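Local coordinates for DNA helicase RecQ (PDB 4Q48), which probably couples ATP hydrolysis to 3'-5' movement along DNA and duplex unwinding, the crystallised chain being the catalytic core of a longer protein, at residues 43-48 with 178-183; 108-113 with 132-137. All blocks are in the same frame, centred on the assembly; numbering follows the deposited sequence.

From the N terminus, after two helices, the chain enters strand 42-45, the first strand of the sheet, whose end takes part in interaction 1 through residues 43-48. Its partner, 178-183, comes only after 129 intervening residues, so this contact closes a long loop holding much of the first helicase lobe. Interaction 2 (108-113 with 132-137) is nested inside that loop and closes a much shorter one of 18 residues, containing strand 117-120. Interaction 1 joins two neighbouring parallel strands within the seven-stranded sheet; interaction 2 joins the ends of two helices beside strand 66-70. The contacts do not touch: their centres lie 28 Å apart and their nearest atoms about 16 Å.

Interaction 1. Residues 43-48 with 178-183; sequences LVLMPT and ALTATA
Val44 and Leu179 are paired in two parallel strands, with Leu43 facing Ala178 and Leu45 facing Thr180. Three backbone hydrogen bonds join the segments: Val44 N gives to Ala178 O, Thr180 N to Val44 O and, carrying the pairing beyond strand 42-45, Met46 N to Thr180 O, all at 2.7 to 2.8 Å.

Apolar contacts occupy both faces of the sheet. Val44 and Leu179 lie side by side, CG1 of Val44 3.8 Å from CD2 of Leu179, on the face covered by helix 50-62. On the other face, beside helix 185-194, Leu45 CD2 reaches Thr180 CG2 (3.5 Å) and Ala183 CB (3.6 Å). Leu43 CD1 meets Ala178 CB at 4.1 Å.

Polar side-chain bonds fix the exit from strand 176-180. Thr180 OG1, anti to its own N (chi1 -175°), accepts from Thr182 N at 3.1 Å in an ST turn and also hydrogen-bonds His148 ND1, at the end of the DEAH sequence.

These are the C-terminal ends of two inner strands of a RecA-like helicase lobe: one runs into the P-loop, whose Gly49, Gly51 and Lys52 bind ADP, absent here, and the other ends within the Thr-Ala-Thr of helicase motif III.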
ATOM      1  N   LEU A  43      13.915  -7.036  -0.300  1.00 54.22           N
ATOM      2  CA  LEU A  43      12.619  -6.455  -0.612  1.00 50.37           C
ATOM      3  C   LEU A  43      12.168  -5.661   0.590  1.00 54.12           C
ATOM      4  O   LEU A  43      11.976  -6.215   1.671  1.00 52.09           O
ATOM      5  CB  LEU A  43      11.594  -7.514  -0.956  1.00 51.65           C
ATOM      6  CG  LEU A  43      10.234  -6.931  -1.313  1.00 52.25           C
ATOM      7  CD1 LEU A  43      10.399  -5.828  -2.339  1.00 56.57           C
ATOM      8  CD2 LEU A  43       9.296  -8.001  -1.839  1.00 51.39           C
ATOM      9  N   VAL A  44      12.053  -4.352   0.406  1.00 53.09           N
ATOM     10  CA  VAL A  44      11.740  -3.452   1.505  1.00 53.66           C
ATOM     11  C   VAL A  44      10.392  -2.747   1.302  1.00 57.21           C
ATOM     12  O   VAL A  44      10.152  -2.101   0.280  1.00 57.96           O
ATOM     13  CB  VAL A  44      12.865  -2.417   1.705  1.00 53.26           C
ATOM     14  CG1 VAL A  44      12.468  -1.384   2.747  1.00 53.18           C
ATOM     15  CG2 VAL A  44      14.144  -3.119   2.121  1.00 52.75           C
ATOM     16  N   LEU A  45       9.495  -2.909   2.270  1.00 58.16           N
ATOM     17  CA  LEU A  45       8.168  -2.330   2.173  1.00 48.02           C
ATOM     18  C   LEU A  45       7.994  -1.400   3.362  1.00 48.55           C
ATOM     19  O   LEU A  45       8.055  -1.822   4.524  1.00 50.05           O
ATOM     20  CB  LEU A  45       7.117  -3.437   2.132  1.00 48.87           C
ATOM     21  CG  LEU A  45       7.504  -4.545   1.129  1.00 48.43           C
ATOM     22  CD1 LEU A  45       7.883  -5.810   1.877  1.00 56.77           C
ATOM     23  CD2 LEU A  45       6.448  -4.857   0.091  1.00 43.51           C
ATOM     24  N   MET A  46       7.924  -0.104   3.064  1.00 49.08           N
ATOM     25  CA  MET A  46       7.831   0.909   4.114  1.00 49.79           C
ATOM     26  C   MET A  46       6.905   2.052   3.747  1.00 49.75           C
ATOM     27  O   MET A  46       6.721   2.357   2.576  1.00 50.79           O
ATOM     28  CB  MET A  46       9.220   1.471   4.428  1.00 48.92           C
ATOM     29  CG  MET A  46      10.077   0.536   5.256  1.00 54.02           C
ATOM     30  SD  MET A  46      11.461   1.333   6.104  1.00 61.09           S
ATOM     31  CE  MET A  46      10.836   2.985   6.352  1.00 57.44           C
ATOM     32  N   PRO A  47       6.329   2.711   4.752  1.00 53.04           N
ATOM     33  CA  PRO A  47       5.686   3.992   4.448  1.00 54.57           C
ATOM     34  C   PRO A  47       6.727   4.963   3.844  1.00 61.63           C
ATOM     35  O   PRO A  47       7.946   4.809   4.081  1.00 57.47           O
ATOM     36  CB  PRO A  47       5.178   4.485   5.807  1.00 52.02           C
ATOM     37  CG  PRO A  47       5.799   3.597   6.851  1.00 54.00           C
ATOM     38  CD  PRO A  47       6.319   2.362   6.185  1.00 51.86           C
ATOM     39  N   THR A  48       6.269   5.974   3.113  1.00 57.55           N
ATOM     40  CA  THR A  48       7.198   6.949   2.549  1.00 55.43           C
ATOM     41  C   THR A  48       7.880   7.772   3.647  1.00 59.66           C
ATOM     42  O   THR A  48       7.266   8.093   4.671  1.00 60.02           O
ATOM     43  CB  THR A  48       6.485   7.861   1.571  1.00 49.00           C
ATOM     44  OG1 THR A  48       5.684   7.053   0.695  1.00 59.49           O
ATOM     45  CG2 THR A  48       7.493   8.631   0.754  1.00 56.45           C
ATOM     46  N   ALA A 178      14.879  -3.504  -3.625  1.00 44.39           N
ATOM     47  CA  ALA A 178      13.643  -2.918  -4.147  1.00 45.16           C
ATOM     48  C   ALA A 178      12.792  -2.450  -2.984  1.00 47.53           C
ATOM     49  O   ALA A 178      12.548  -3.193  -2.030  1.00 49.27           O
ATOM     50  CB  ALA A 178      12.873  -3.915  -5.026  1.00 43.73           C
ATOM     51  N   LEU A 179      12.382  -1.196  -3.029  1.00 46.33           N
ATOM     52  CA  LEU A 179      11.613  -0.644  -1.930  1.00 44.94           C
ATOM     53  C   LEU A 179      10.268  -0.122  -2.408  1.00 52.53           C
ATOM     54  O   LEU A 179      10.172   0.449  -3.504  1.00 57.18           O
ATOM     55  CB  LEU A 179      12.401   0.472  -1.243  1.00 50.68           C
ATOM     56  CG  LEU A 179      13.902   0.234  -1.046  1.00 48.64           C
ATOM     57  CD1 LEU A 179      14.682   0.898  -2.182  1.00 46.95           C
ATOM     58  CD2 LEU A 179      14.364   0.743   0.302  1.00 47.73           C
ATOM     59  N   THR A 180       9.209  -0.394  -1.657  1.00 51.67           N
ATOM     60  CA  THR A 180       7.905   0.138  -2.044  1.00 55.11           C
ATOM     61  C   THR A 180       7.083   0.576  -0.827  1.00 54.20           C
ATOM     62  O   THR A 180       7.338   0.158   0.309  1.00 50.41           O
ATOM     63  CB  THR A 180       7.087  -0.880  -2.894  1.00 56.33           C
ATOM     64  OG1 THR A 180       5.864  -0.271  -3.340  1.00 53.86           O
ATOM     65  CG2 THR A 180       6.786  -2.148  -2.110  1.00 47.35           C
ATOM     66  N   ALA A 181       6.085   1.416  -1.083  1.00 62.12           N
ATOM     67  CA  ALA A 181       5.177   1.898  -0.047  1.00 56.98           C
ATOM     68  C   ALA A 181       3.791   1.326  -0.289  1.00 63.80           C
ATOM     69  O   ALA A 181       2.879   1.529   0.509  1.00 69.99           O
ATOM     70  CB  ALA A 181       5.138   3.417  -0.009  1.00 56.24           C
ATOM     71  N   THR A 182       3.619   0.632  -1.407  1.00 59.08           N
ATOM     72  CA  THR A 182       2.329   0.034  -1.687  1.00 63.36           C
ATOM     73  C   THR A 182       2.594  -1.453  -1.835  1.00 69.50           C
ATOM     74  O   THR A 182       3.104  -1.925  -2.859  1.00 65.59           O
ATOM     75  CB  THR A 182       1.673   0.602  -2.951  1.00 76.56           C
ATOM     76  OG1 THR A 182       1.985  -0.240  -4.080  1.00 78.02           O
ATOM     77  CG2 THR A 182       2.152   2.047  -3.195  1.00 65.92           C
ATOM     78  N   ALA A 183       2.126  -2.199  -0.848  1.00 72.23           N
ATOM     79  CA  ALA A 183       2.508  -3.595  -0.689  1.00 69.00           C
ATOM     80  C   ALA A 183       1.364  -4.575  -0.951  1.00 69.08           C
ATOM     81  O   ALA A 183       1.243  -5.593  -0.259  1.00 65.73           O
ATOM     82  CB  ALA A 183       3.088  -3.808   0.712  1.00 59.30           C
TER

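Interaction 2. Residues 108-113 with 132-137; sequences DALLRG and DLLERA
Leu110 and Leu111, on the last turn of helix 100-111, pack against the end of helix 128-135 and Ala137, where two helices of the RecA-like lobe come together beside its parallel sheet. Ala137 CB points into the contact and is touched by both leucines, at 3.9 Å from Leu110 CG and 3.5 Å from Leu111 CD2. The other branch of Leu111, CD1, approaches Leu133 CD2 (4.4 Å) and Arg136 NH1 (3.9 Å). Its CG lies opposite the carbonyl carbon (chi1 -74°), which carries the branches across to the other segment. Arg136, extended from CG to NE, crosses obliquely over the Leu111 side chain on the solvent-exposed side. Deeper in, Leu110 CD2 meets Leu134 CD2 at 4.4 Å; Leu110 also rests on Thr66 and Leu134 on Ile68, both of strand 66-70. Helix 100-111 ends in a Schellman motif: Asp114 N bonds to Ala109 O and, inside it, Gly113 N to Leu110 O (3.2 Å), Gly113 taking positive phi. The chemistry across the two segments is therefore almost wholly van der Waals: the helix ends are matched by the fit of aliphatic groups, and even the arginine contributes by lying against a leucine methyl.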
ATOM      1  N   ASP A 108      30.854  11.280 -16.803  1.00 40.49           N
ATOM      2  CA  ASP A 108      32.278  11.345 -16.465  1.00 48.68           C
ATOM      3  C   ASP A 108      32.435  11.181 -14.975  1.00 45.30           C
ATOM      4  O   ASP A 108      33.310  10.468 -14.491  1.00 39.64           O
ATOM      5  CB  ASP A 108      32.924  12.679 -16.874  1.00 57.86           C
ATOM      6  CG  ASP A 108      33.508  12.665 -18.284  1.00 69.17           C
ATOM      7  OD1 ASP A 108      33.185  11.758 -19.094  1.00 61.25           O
ATOM      8  OD2 ASP A 108      34.295  13.598 -18.580  1.00 74.67           O
ATOM      9  N   ALA A 109      31.527  11.820 -14.252  1.00 46.08           N
ATOM     10  CA  ALA A 109      31.621  11.852 -12.815  1.00 42.81           C
ATOM     11  C   ALA A 109      31.331  10.475 -12.259  1.00 42.47           C
ATOM     12  O   ALA A 109      31.992  10.024 -11.320  1.00 42.66           O
ATOM     13  CB  ALA A 109      30.657  12.904 -12.257  1.00 40.30           C
ATOM     14  N   LEU A 110      30.385   9.788 -12.890  1.00 38.67           N
ATOM     15  CA  LEU A 110      30.092   8.411 -12.555  1.00 36.64           C
ATOM     16  C   LEU A 110      31.335   7.531 -12.780  1.00 43.01           C
ATOM     17  O   LEU A 110      31.768   6.774 -11.895  1.00 39.37           O
ATOM     18  CB  LEU A 110      28.919   7.915 -13.401  1.00 33.41           C
ATOM     19  CG  LEU A 110      28.546   6.436 -13.320  1.00 30.35           C
ATOM     20  CD1 LEU A 110      28.021   6.078 -11.930  1.00 30.74           C
ATOM     21  CD2 LEU A 110      27.522   6.083 -14.388  1.00 31.39           C
ATOM     22  N   LEU A 111      31.947   7.679 -13.951  1.00 41.08           N
ATOM     23  CA  LEU A 111      33.072   6.837 -14.308  1.00 35.49           C
ATOM     24  C   LEU A 111      34.270   7.070 -13.410  1.00 37.02           C
ATOM     25  O   LEU A 111      35.045   6.140 -13.171  1.00 38.14           O
ATOM     26  CB  LEU A 111      33.434   7.032 -15.782  1.00 34.20           C
ATOM     27  CG  LEU A 111      32.365   6.330 -16.628  1.00 33.00           C
ATOM     28  CD1 LEU A 111      32.495   6.535 -18.122  1.00 29.50           C
ATOM     29  CD2 LEU A 111      32.398   4.868 -16.293  1.00 33.47           C
ATOM     30  N   ARG A 112      34.410   8.290 -12.890  1.00 40.43           N
ATOM     31  CA  ARG A 112      35.575   8.656 -12.069  1.00 42.15           C
ATOM     32  C   ARG A 112      35.394   8.381 -10.584  1.00 44.26           C
ATOM     33  O   ARG A 112      36.265   8.745  -9.772  1.00 43.38           O
ATOM     34  CB  ARG A 112      35.899  10.150 -12.229  1.00 45.31           C
ATOM     35  CG  ARG A 112      36.749  10.535 -13.423  1.00 53.67           C
ATOM     36  CD  ARG A 112      37.222  11.985 -13.285  1.00 61.78           C
ATOM     37  NE  ARG A 112      38.613  12.139 -13.719  1.00 69.23           N
ATOM     38  CZ  ARG A 112      39.672  11.943 -12.935  1.00 68.99           C
ATOM     39  NH1 ARG A 112      39.520  11.607 -11.662  1.00 63.24           N
ATOM     40  NH2 ARG A 112      40.894  12.103 -13.416  1.00 81.13           N
ATOM     41  N   GLY A 113      34.318   7.666 -10.248  1.00 43.37           N
ATOM     42  CA  GLY A 113      34.017   7.290  -8.872  1.00 42.93           C
ATOM     43  C   GLY A 113      33.692   8.511  -8.013  1.00 44.01           C
ATOM     44  O   GLY A 113      33.906   8.522  -6.816  1.00 33.47           O
ATOM     45  N   ASP A 132      26.082  -0.367 -20.700  1.00 46.32           N
ATOM     46  CA  ASP A 132      27.489  -0.595 -21.000  1.00 42.29           C
ATOM     47  C   ASP A 132      28.403   0.242 -20.083  1.00 44.43           C
ATOM     48  O   ASP A 132      29.392  -0.300 -19.559  1.00 44.25           O
ATOM     49  CB  ASP A 132      27.783  -0.259 -22.475  1.00 41.47           C
ATOM     50  CG  ASP A 132      27.382  -1.381 -23.437  1.00 40.88           C
ATOM     51  OD1 ASP A 132      27.103  -2.506 -22.985  1.00 41.11           O
ATOM     52  OD2 ASP A 132      27.318  -1.129 -24.658  1.00 39.55           O
ATOM     53  N   LEU A 133      28.070   1.530 -19.874  1.00 38.43           N
ATOM     54  CA  LEU A 133      28.852   2.404 -18.990  1.00 34.43           C
ATOM     55  C   LEU A 133      28.908   1.818 -17.596  1.00 43.30           C
ATOM     56  O   LEU A 133      29.968   1.788 -16.938  1.00 42.82           O
ATOM     57  CB  LEU A 133      28.267   3.804 -18.874  1.00 34.23           C
ATOM     58  CG  LEU A 133      28.294   4.821 -20.012  1.00 45.83           C
ATOM     59  CD1 LEU A 133      28.177   6.183 -19.391  1.00 45.46           C
ATOM     60  CD2 LEU A 133      29.547   4.754 -20.870  1.00 46.82           C
ATOM     61  N   LEU A 134      27.763   1.319 -17.157  1.00 36.22           N
ATOM     62  CA  LEU A 134      27.664   0.806 -15.812  1.00 35.58           C
ATOM     63  C   LEU A 134      28.645  -0.327 -15.625  1.00 39.33           C
ATOM     64  O   LEU A 134      29.234  -0.489 -14.550  1.00 39.13           O
ATOM     65  CB  LEU A 134      26.230   0.351 -15.552  1.00 40.17           C
ATOM     66  CG  LEU A 134      25.268   1.541 -15.377  1.00 36.59           C
ATOM     67  CD1 LEU A 134      23.829   1.097 -15.468  1.00 35.35           C
ATOM     68  CD2 LEU A 134      25.524   2.222 -14.039  1.00 25.44           C
ATOM     69  N   GLU A 135      28.847  -1.097 -16.694  1.00 45.17           N
ATOM     70  CA  GLU A 135      29.734  -2.247 -16.643  1.00 37.87           C
ATOM     71  C   GLU A 135      31.170  -1.802 -16.394  1.00 37.34           C
ATOM     72  O   GLU A 135      31.947  -2.533 -15.756  1.00 31.54           O
ATOM     73  CB  GLU A 135      29.623  -3.057 -17.925  1.00 35.65           C
ATOM     74  CG  GLU A 135      28.692  -4.235 -17.795  1.00 42.74           C
ATOM     75  CD  GLU A 135      28.437  -4.953 -19.118  1.00 47.16           C
ATOM     76  OE1 GLU A 135      29.042  -4.573 -20.137  1.00 46.42           O
ATOM     77  OE2 GLU A 135      27.597  -5.884 -19.144  1.00 52.69           O
ATOM     78  N   ARG A 136      31.498  -0.595 -16.869  1.00 34.21           N
ATOM     79  CA  ARG A 136      32.821  -0.005 -16.647  1.00 34.48           C
ATOM     80  C   ARG A 136      32.813   1.190 -15.659  1.00 31.85           C
ATOM     81  O   ARG A 136      33.678   2.058 -15.715  1.00 32.89           O
ATOM     82  CB  ARG A 136      33.454   0.396 -18.005  1.00 34.02           C
ATOM     83  CG  ARG A 136      32.547   1.154 -18.983  1.00 37.85           C
ATOM     84  CD  ARG A 136      33.157   1.245 -20.384  1.00 34.83           C
ATOM     85  NE  ARG A 136      32.740   2.396 -21.204  1.00 36.37           N
ATOM     86  CZ  ARG A 136      33.280   3.615 -21.136  1.00 36.99           C
ATOM     87  NH1 ARG A 136      34.280   3.857 -20.308  1.00 36.46           N
ATOM     88  NH2 ARG A 136      32.844   4.589 -21.920  1.00 40.08           N
ATOM     89  N   ALA A 137      31.851   1.206 -14.738  1.00 36.00           N
ATOM     90  CA  ALA A 137      31.806   2.210 -13.666  1.00 31.12           C
ATOM     91  C   ALA A 137      31.770   1.537 -12.293  1.00 31.89           C
ATOM     92  O   ALA A 137      31.274   0.415 -12.153  1.00 32.59           O
ATOM     93  CB  ALA A 137      30.610   3.117 -13.836  1.00 35.43           C
TER